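Local atomic coordinates of african horse sickness virus (serotype 4) VP7 (African horsesickness virus, PDB entry 1AHS), a protein that forms, as a homotrimer, the surface of the African horse sickness virus core and binds the structural protein VP3, the chain here being the VP7 top domain. Residues B[61-66]-B[116-121]; B[1-6]-B[120-125]. All blocks are in the same frame, centred on the assembly; numbering follows the deposited sequence.

Contact 1 (B[61-66]-B[116-121]); sequences FVWRPL and SILQFE
Val62 and Arg64 exchange paired backbone hydrogen bonds with Glu121 and Gln119, so segments 61-66 and 116-121 run as neighbouring, almost antiparallel strands. Gln119 N to Arg64 O is short and almost straight (3.0 Å, 177° at the hydrogen), whereas Val62 N to Glu121 O, at 3.3 Å, is weak. Between these pairs, Trp63 faces Phe120 and Pro65 faces Leu118 as non-hydrogen-bonded pairs, and Leu66 N closes the ladder on Ile117 O.

Apolar contacts occupy the face bearing Trp63, Pro65, Leu118 and Phe120. Phe120 turns a ring edge toward the face of Phe61 in an offset edge-to-face pair, CE1 of Phe61 lying 3.8 Å from CD1 of Phe120, with the planes at 73°. CE1 of Phe120 also comes obliquely to 3.7 Å from CB of Trp63, while CE3 of the indole packs on CG of Leu118 at 4.0 Å. Val85 and Val108 of the facing sheet pack against this side.

Arg64, Gln119 and Glu121 share the other face with Val62, whose CG2 lies over one face of the guanidinium, toward its rim. The Arg64 chain bends at both middle torsions, which brings NH1 over to the neighbouring strand, to OE1 of Glu121, a 3.3 Å salt bridge in which the acceptor sits 20° out of the guanidinium plane. Gln119 NE2 is 3.2 Å from Arg64 NH1, two donors that are close and not hydrogen-bonded. The stronger partner of Arg64 is Ala7 O of the second subunit, which receives NE; Ser30 N of that subunit also bonds to Glu121 OE1.

The two faces thus differ in chemistry: one is hydrophobic core between sheets, the other carries a buried ion pair whose charges are probably stabilised by backbone groups across the trimer interface.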
ATOM      1  N   PHE B  61      17.447   0.456   4.226  1.00 27.65           N
ATOM      2  CA  PHE B  61      16.142  -0.210   4.298  1.00 28.16           C
ATOM      3  C   PHE B  61      15.783  -0.856   5.631  1.00 28.97           C
ATOM      4  O   PHE B  61      16.649  -1.015   6.467  1.00 25.92           O
ATOM      5  CB  PHE B  61      16.054  -1.264   3.224  1.00 23.96           C
ATOM      6  CG  PHE B  61      16.834  -2.514   3.512  1.00 28.17           C
ATOM      7  CD1 PHE B  61      16.321  -3.496   4.345  1.00 28.99           C
ATOM      8  CD2 PHE B  61      18.026  -2.770   2.833  1.00 28.55           C
ATOM      9  CE1 PHE B  61      16.972  -4.707   4.486  1.00 24.89           C
ATOM     10  CE2 PHE B  61      18.681  -3.971   2.969  1.00 23.52           C
ATOM     11  CZ  PHE B  61      18.152  -4.940   3.793  1.00 28.28           C
ATOM     12  N   VAL B  62      14.498  -1.144   5.848  1.00 25.78           N
ATOM     13  CA  VAL B  62      14.041  -1.858   7.045  1.00 20.77           C
ATOM     14  C   VAL B  62      13.189  -2.973   6.534  1.00 24.13           C
ATOM     15  O   VAL B  62      12.643  -2.860   5.460  1.00 25.45           O
ATOM     16  CB  VAL B  62      13.102  -1.083   7.971  1.00 20.38           C
ATOM     17  CG1 VAL B  62      13.844  -0.160   8.749  1.00 25.27           C
ATOM     18  CG2 VAL B  62      12.093  -0.317   7.226  1.00 23.29           C
ATOM     19  N   TRP B  63      13.108  -4.076   7.266  1.00 27.03           N
ATOM     20  CA  TRP B  63      12.224  -5.155   6.857  1.00 26.28           C
ATOM     21  C   TRP B  63      11.316  -5.516   8.037  1.00 27.89           C
ATOM     22  O   TRP B  63      11.552  -5.109   9.175  1.00 28.95           O
ATOM     23  CB  TRP B  63      13.015  -6.371   6.411  1.00 23.71           C
ATOM     24  CG  TRP B  63      13.677  -7.077   7.513  1.00 28.78           C
ATOM     25  CD1 TRP B  63      14.875  -6.774   8.087  1.00 28.31           C
ATOM     26  CD2 TRP B  63      13.171  -8.218   8.206  1.00 31.04           C
ATOM     27  NE1 TRP B  63      15.142  -7.657   9.097  1.00 27.10           N
ATOM     28  CE2 TRP B  63      14.111  -8.555   9.192  1.00 29.38           C
ATOM     29  CE3 TRP B  63      11.996  -8.991   8.095  1.00 30.89           C
ATOM     30  CZ2 TRP B  63      13.917  -9.632  10.065  1.00 27.04           C
ATOM     31  CZ3 TRP B  63      11.806 -10.073   8.975  1.00 21.89           C
ATOM     32  CH2 TRP B  63      12.761 -10.375   9.938  1.00 19.97           C
ATOM     33  N   ARG B  64      10.193  -6.144   7.737  1.00 27.55           N
ATOM     34  CA  ARG B  64       9.296  -6.619   8.766  1.00 23.57           C
ATOM     35  C   ARG B  64       8.302  -7.581   8.182  1.00 21.28           C
ATOM     36  O   ARG B  64       8.072  -7.593   6.981  1.00 18.99           O
ATOM     37  CB  ARG B  64       8.655  -5.513   9.619  1.00 25.74           C
ATOM     38  CG  ARG B  64       8.001  -4.406   8.935  1.00 29.87           C
ATOM     39  CD  ARG B  64       8.963  -3.241   8.786  1.00 35.85           C
ATOM     40  NE  ARG B  64       8.534  -2.006   9.449  1.00 35.72           N
ATOM     41  CZ  ARG B  64       8.097  -0.933   8.802  1.00 33.33           C
ATOM     42  NH1 ARG B  64       8.005  -0.933   7.468  1.00 40.28           N
ATOM     43  NH2 ARG B  64       7.794   0.144   9.493  1.00 37.64           N
ATOM     44  N   PRO B  65       7.881  -8.547   8.981  1.00 22.51           N
ATOM     45  CA  PRO B  65       6.919  -9.554   8.558  1.00 20.67           C
ATOM     46  C   PRO B  65       5.534  -8.951   8.585  1.00 21.72           C
ATOM     47  O   PRO B  65       5.343  -7.907   9.202  1.00 22.14           O
ATOM     48  CB  PRO B  65       7.082 -10.627   9.630  1.00 21.79           C
ATOM     49  CG  PRO B  65       7.380  -9.838  10.854  1.00 21.89           C
ATOM     50  CD  PRO B  65       8.365  -8.815  10.347  1.00 21.19           C
ATOM     51  N   LEU B  66       4.584  -9.543   7.860  1.00 23.25           N
ATOM     52  CA  LEU B  66       3.245  -9.000   7.899  1.00 23.07           C
ATOM     53  C   LEU B  66       2.519  -9.821   8.909  1.00 19.83           C
ATOM     54  O   LEU B  66       2.410 -11.034   8.755  1.00 13.01           O
ATOM     55  CB  LEU B  66       2.497  -9.140   6.572  1.00 18.31           C
ATOM     56  CG  LEU B  66       2.888  -8.525   5.231  1.00 19.56           C
ATOM     57  CD1 LEU B  66       1.665  -7.912   4.562  1.00 16.43           C
ATOM     58  CD2 LEU B  66       3.982  -7.529   5.389  1.00 18.70           C
ATOM     59  N   SER B 116       4.711 -17.037   5.006  1.00 25.27           N
ATOM     60  CA  SER B 116       4.976 -15.694   5.516  1.00 25.49           C
ATOM     61  C   SER B 116       5.232 -14.719   4.370  1.00 24.53           C
ATOM     62  O   SER B 116       5.574 -15.159   3.274  1.00 27.84           O
ATOM     63  CB  SER B 116       6.209 -15.712   6.418  1.00 22.20           C
ATOM     64  OG  SER B 116       6.008 -16.527   7.569  1.00 32.34           O
ATOM     65  N   ILE B 117       5.000 -13.421   4.591  1.00 23.24           N
ATOM     66  CA  ILE B 117       5.320 -12.431   3.562  1.00 20.27           C
ATOM     67  C   ILE B 117       6.196 -11.408   4.271  1.00 24.97           C
ATOM     68  O   ILE B 117       5.865 -11.011   5.384  1.00 25.50           O
ATOM     69  CB  ILE B 117       4.109 -11.685   2.997  1.00 12.24           C
ATOM     70  CG1 ILE B 117       3.186 -12.606   2.233  1.00 11.85           C
ATOM     71  CG2 ILE B 117       4.561 -10.687   1.948  1.00 14.45           C
ATOM     72  CD1 ILE B 117       2.049 -11.858   1.646  1.00 14.45           C
ATOM     73  N   LEU B 118       7.347 -11.055   3.691  1.00 25.17           N
ATOM     74  CA  LEU B 118       8.230 -10.044   4.278  1.00 22.99           C
ATOM     75  C   LEU B 118       8.208  -8.824   3.386  1.00 24.38           C
ATOM     76  O   LEU B 118       8.271  -8.942   2.148  1.00 20.33           O
ATOM     77  CB  LEU B 118       9.669 -10.530   4.342  1.00 28.84           C
ATOM     78  CG  LEU B 118      10.174 -11.398   5.485  1.00 31.16           C
ATOM     79  CD1 LEU B 118       9.226 -12.507   5.841  1.00 33.05           C
ATOM     80  CD2 LEU B 118      11.472 -11.985   5.041  1.00 33.19           C
ATOM     81  N   GLN B 119       8.186  -7.658   4.024  1.00 22.94           N
ATOM     82  CA  GLN B 119       8.171  -6.388   3.339  1.00 23.32           C
ATOM     83  C   GLN B 119       9.507  -5.676   3.532  1.00 22.55           C
ATOM     84  O   GLN B 119      10.018  -5.687   4.642  1.00 21.19           O
ATOM     85  CB  GLN B 119       7.057  -5.537   3.943  1.00 21.44           C
ATOM     86  CG  GLN B 119       7.078  -4.123   3.477  1.00 23.79           C
ATOM     87  CD  GLN B 119       6.022  -3.250   4.107  1.00 28.42           C
ATOM     88  OE1 GLN B 119       4.835  -3.371   3.775  1.00 34.38           O
ATOM     89  NE2 GLN B 119       6.451  -2.309   4.970  1.00 24.62           N
ATOM     90  N   PHE B 120      10.044  -5.038   2.482  1.00 23.10           N
ATOM     91  CA  PHE B 120      11.307  -4.272   2.558  1.00 18.54           C
ATOM     92  C   PHE B 120      10.940  -2.893   2.133  1.00 20.07           C
ATOM     93  O   PHE B 120      10.406  -2.731   1.078  1.00 22.56           O
ATOM     94  CB  PHE B 120      12.341  -4.787   1.557  1.00 16.33           C
ATOM     95  CG  PHE B 120      12.861  -6.135   1.887  1.00 18.55           C
ATOM     96  CD1 PHE B 120      13.924  -6.275   2.737  1.00 18.40           C
ATOM     97  CD2 PHE B 120      12.214  -7.270   1.436  1.00 22.15           C
ATOM     98  CE1 PHE B 120      14.331  -7.553   3.132  1.00 21.35           C
ATOM     99  CE2 PHE B 120      12.611  -8.554   1.824  1.00 20.07           C
ATOM    100  CZ  PHE B 120      13.661  -8.692   2.675  1.00 20.16           C
ATOM    101  N   GLU B 121      11.224  -1.888   2.922  1.00 16.56           N
ATOM    102  CA  GLU B 121      10.859  -0.566   2.508  1.00 15.85           C
ATOM    103  C   GLU B 121      12.129   0.240   2.425  1.00 19.89           C
ATOM    104  O   GLU B 121      12.832   0.355   3.409  1.00 23.15           O
ATOM    105  CB  GLU B 121       9.955   0.072   3.562  1.00 17.56           C
ATOM    106  CG  GLU B 121       9.649   1.542   3.290  1.00 24.38           C
ATOM    107  CD  GLU B 121       8.718   2.140   4.297  1.00 29.98           C
ATOM    108  OE1 GLU B 121       8.223   1.391   5.175  1.00 35.21           O
ATOM    109  OE2 GLU B 121       8.460   3.361   4.211  1.00 35.77           O
TER

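Contact 2 (B[1-6]-B[120-125]); sequences TGPYAG and FEVLWY
Pro3 meets Val122 tip to tip: its CG and CD both come to within 3.8 Å of CG1 of Val122. That branch stands anti to the backbone N (chi1 176°), and this rotation sets the other methyl, CG2, anti to the carbonyl carbon. CG2 lies obliquely to the Tyr4 ring, 3.8 Å from its CE2 and 3.3 Å from its OH. Of these two neighbours CG1 packs on the proline alone, while CG2 touches both the Tyr4 ring and Pro3 CG, the latter at 3.9 Å.

Tyr4 reaches this position because its first torsion (chi1 -50°) puts CG beside the backbone N, folding the ring back over its own neighbour; Pro3 CG sits above the centre of that ring, 3.7 Å from its plane. The phenol oxygen is hydrogen-bonded to Leu49 O, which ties the far end of the ring to the same chain.

Tyr125 approaches Pro3 from a different direction. CB of Pro3 lies over one face of its ring, 4.1 Å from the centroid and 23° off the normal, a CH-pi contact, while CG2 of Thr1 comes to the ring edge. The Tyr125 side chain is poorly ordered and touches a crystal neighbour, so its placement is doubtful.

No hydrogen bond crosses between the segments. Residues 2-5 form a type I beta turn, with Pro3 and Tyr4 at its two central positions. This N-terminal turn packs on Val122 at the end of strand 116-122 and on Tyr125 in the loop that follows, bringing together the two ends of the top-domain fragment, an antiparallel beta sandwich of the jelly-roll kind known for orbivirus VP7.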
ATOM      1  N   THR B   1      11.571  10.271  -6.208  1.00 49.61           N
ATOM      2  CA  THR B   1      11.955   8.933  -6.694  1.00 52.47           C
ATOM      3  C   THR B   1      12.448   7.894  -5.607  1.00 48.85           C
ATOM      4  O   THR B   1      13.017   8.242  -4.542  1.00 51.92           O
ATOM      5  CB  THR B   1      13.010   9.069  -7.861  1.00 50.71           C
ATOM      6  OG1 THR B   1      12.768   8.089  -8.880  1.00 55.34           O
ATOM      7  CG2 THR B   1      14.469   8.952  -7.338  1.00 45.13           C
ATOM      8  N   GLY B   2      12.156   6.626  -5.884  1.00 47.43           N
ATOM      9  CA  GLY B   2      12.538   5.509  -5.040  1.00 40.06           C
ATOM     10  C   GLY B   2      13.252   4.574  -5.997  1.00 36.64           C
ATOM     11  O   GLY B   2      13.050   4.645  -7.217  1.00 40.18           O
ATOM     12  N   PRO B   3      13.972   3.592  -5.490  1.00 30.85           N
ATOM     13  CA  PRO B   3      14.678   2.717  -6.412  1.00 28.17           C
ATOM     14  C   PRO B   3      13.892   1.845  -7.346  1.00 33.33           C
ATOM     15  O   PRO B   3      14.437   1.375  -8.351  1.00 38.11           O
ATOM     16  CB  PRO B   3      15.520   1.894  -5.479  1.00 25.38           C
ATOM     17  CG  PRO B   3      14.670   1.808  -4.262  1.00 27.13           C
ATOM     18  CD  PRO B   3      14.154   3.181  -4.092  1.00 30.80           C
ATOM     19  N   TYR B   4      12.604   1.663  -7.075  1.00 34.12           N
ATOM     20  CA  TYR B   4      11.818   0.729  -7.874  1.00 31.04           C
ATOM     21  C   TYR B   4      10.821   1.395  -8.784  1.00 33.71           C
ATOM     22  O   TYR B   4       9.895   0.747  -9.288  1.00 34.52           O
ATOM     23  CB  TYR B   4      11.107  -0.300  -6.958  1.00 31.44           C
ATOM     24  CG  TYR B   4      12.023  -0.982  -5.940  1.00 30.65           C
ATOM     25  CD1 TYR B   4      13.324  -1.351  -6.278  1.00 27.67           C
ATOM     26  CD2 TYR B   4      11.653  -1.087  -4.604  1.00 26.00           C
ATOM     27  CE1 TYR B   4      14.234  -1.774  -5.297  1.00 28.95           C
ATOM     28  CE2 TYR B   4      12.557  -1.518  -3.631  1.00 28.05           C
ATOM     29  CZ  TYR B   4      13.838  -1.842  -3.993  1.00 27.96           C
ATOM     30  OH  TYR B   4      14.753  -2.162  -3.036  1.00 30.28           O
ATOM     31  N   ALA B   5      11.054   2.667  -9.081  1.00 36.06           N
ATOM     32  CA  ALA B   5      10.137   3.411  -9.942  1.00 33.09           C
ATOM     33  C   ALA B   5      10.003   2.845 -11.350  1.00 31.26           C
ATOM     34  O   ALA B   5       8.932   2.904 -11.927  1.00 36.45           O
ATOM     35  CB  ALA B   5      10.517   4.897  -9.974  1.00 33.80           C
ATOM     36  N   GLY B   6      11.021   2.156 -11.838  1.00 28.85           N
ATOM     37  CA  GLY B   6      10.961   1.637 -13.189  1.00 29.61           C
ATOM     38  C   GLY B   6      10.421   0.251 -13.376  1.00 33.95           C
ATOM     39  O   GLY B   6      10.499  -0.291 -14.471  1.00 41.84           O
ATOM     40  N   PHE B 120      10.044  -5.038   2.482  1.00 23.10           N
ATOM     41  CA  PHE B 120      11.307  -4.272   2.558  1.00 18.54           C
ATOM     42  C   PHE B 120      10.940  -2.893   2.133  1.00 20.07           C
ATOM     43  O   PHE B 120      10.406  -2.731   1.078  1.00 22.56           O
ATOM     44  CB  PHE B 120      12.341  -4.787   1.557  1.00 16.33           C
ATOM     45  CG  PHE B 120      12.861  -6.135   1.887  1.00 18.55           C
ATOM     46  CD1 PHE B 120      13.924  -6.275   2.737  1.00 18.40           C
ATOM     47  CD2 PHE B 120      12.214  -7.270   1.436  1.00 22.15           C
ATOM     48  CE1 PHE B 120      14.331  -7.553   3.132  1.00 21.35           C
ATOM     49  CE2 PHE B 120      12.611  -8.554   1.824  1.00 20.07           C
ATOM     50  CZ  PHE B 120      13.661  -8.692   2.675  1.00 20.16           C
ATOM     51  N   GLU B 121      11.224  -1.888   2.922  1.00 16.56           N
ATOM     52  CA  GLU B 121      10.859  -0.566   2.508  1.00 15.85           C
ATOM     53  C   GLU B 121      12.129   0.240   2.425  1.00 19.89           C
ATOM     54  O   GLU B 121      12.832   0.355   3.409  1.00 23.15           O
ATOM     55  CB  GLU B 121       9.955   0.072   3.562  1.00 17.56           C
ATOM     56  CG  GLU B 121       9.649   1.542   3.290  1.00 24.38           C
ATOM     57  CD  GLU B 121       8.718   2.140   4.297  1.00 29.98           C
ATOM     58  OE1 GLU B 121       8.223   1.391   5.175  1.00 35.21           O
ATOM     59  OE2 GLU B 121       8.460   3.361   4.211  1.00 35.77           O
ATOM     60  N   VAL B 122      12.440   0.777   1.263  1.00 20.61           N
ATOM     61  CA  VAL B 122      13.633   1.574   1.111  1.00 21.44           C
ATOM     62  C   VAL B 122      13.389   2.963   1.646  1.00 26.29           C
ATOM     63  O   VAL B 122      12.449   3.641   1.263  1.00 30.30           O
ATOM     64  CB  VAL B 122      14.021   1.616  -0.311  1.00 22.80           C
ATOM     65  CG1 VAL B 122      15.182   2.509  -0.514  1.00 21.73           C
ATOM     66  CG2 VAL B 122      14.337   0.232  -0.748  1.00 23.18           C
ATOM     67  N   LEU B 123      14.286   3.431   2.489  1.00 32.13           N
ATOM     68  CA  LEU B 123      14.102   4.709   3.146  1.00 35.30           C
ATOM     69  C   LEU B 123      14.630   5.986   2.510  1.00 41.70           C
ATOM     70  O   LEU B 123      13.868   6.880   2.167  1.00 49.90           O
ATOM     71  CB  LEU B 123      14.522   4.591   4.616  1.00 36.68           C
ATOM     72  CG  LEU B 123      13.638   3.646   5.453  1.00 37.42           C
ATOM     73  CD1 LEU B 123      14.074   3.677   6.880  1.00 34.47           C
ATOM     74  CD2 LEU B 123      12.193   4.098   5.408  1.00 41.11           C
ATOM     75  N   TRP B 124      15.919   6.174   2.464  1.00 45.52           N
ATOM     76  CA  TRP B 124      16.414   7.385   1.804  1.00 58.46           C
ATOM     77  C   TRP B 124      17.389   6.691   0.885  1.00 64.72           C
ATOM     78  O   TRP B 124      17.717   5.486   1.103  1.00 59.04           O
ATOM     79  CB  TRP B 124      17.105   8.370   2.787  1.00 69.40           C
ATOM     80  N   TYR B 125      17.782   7.354  -0.196  1.00 70.68           N
ATOM     81  CA  TYR B 125      18.726   6.683  -1.069  1.00 77.66           C
ATOM     82  C   TYR B 125      19.572   7.560  -2.013  1.00 84.61           C
ATOM     83  O   TYR B 125      19.048   8.396  -2.776  1.00 88.76           O
ATOM     84  CB  TYR B 125      18.026   5.441  -1.691  1.00 73.85           C
ATOM     85  CG  TYR B 125      17.856   5.361  -3.183  1.00 66.23           C
ATOM     86  CD1 TYR B 125      16.933   6.160  -3.863  1.00 58.87           C
ATOM     87  CD2 TYR B 125      18.620   4.458  -3.909  1.00 61.31           C
ATOM     88  CE1 TYR B 125      16.805   6.058  -5.224  1.00 56.56           C
ATOM     89  CE2 TYR B 125      18.501   4.349  -5.242  1.00 57.90           C
ATOM     90  CZ  TYR B 125      17.603   5.137  -5.904  1.00 60.12           C
ATOM     91  OH  TYR B 125      17.569   4.976  -7.262  1.00 66.32           O
TER

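Contacts 1 and 2 have centres 14 Å apart and follow one another along strand 116-122, sharing Phe120 and Glu121. In chain order, segment 1-6 comes first, then 61-66, and finally 116-125, which supplies the second partner of both. Contact 1 lies about 5 Å from the chain centre, inside the five-stranded sheet; contact 2, about 13 Å out, is where the last strand gives way to the terminal loop. Phe61 CB and Val122 CA, 4.3 Å apart, join them directly. Across the trimer they also meet: Arg64 of contact 1 makes a weak hydrogen bond to Tyr4 O of a neighbouring subunit, linking sheet and N-terminal turn between subunits.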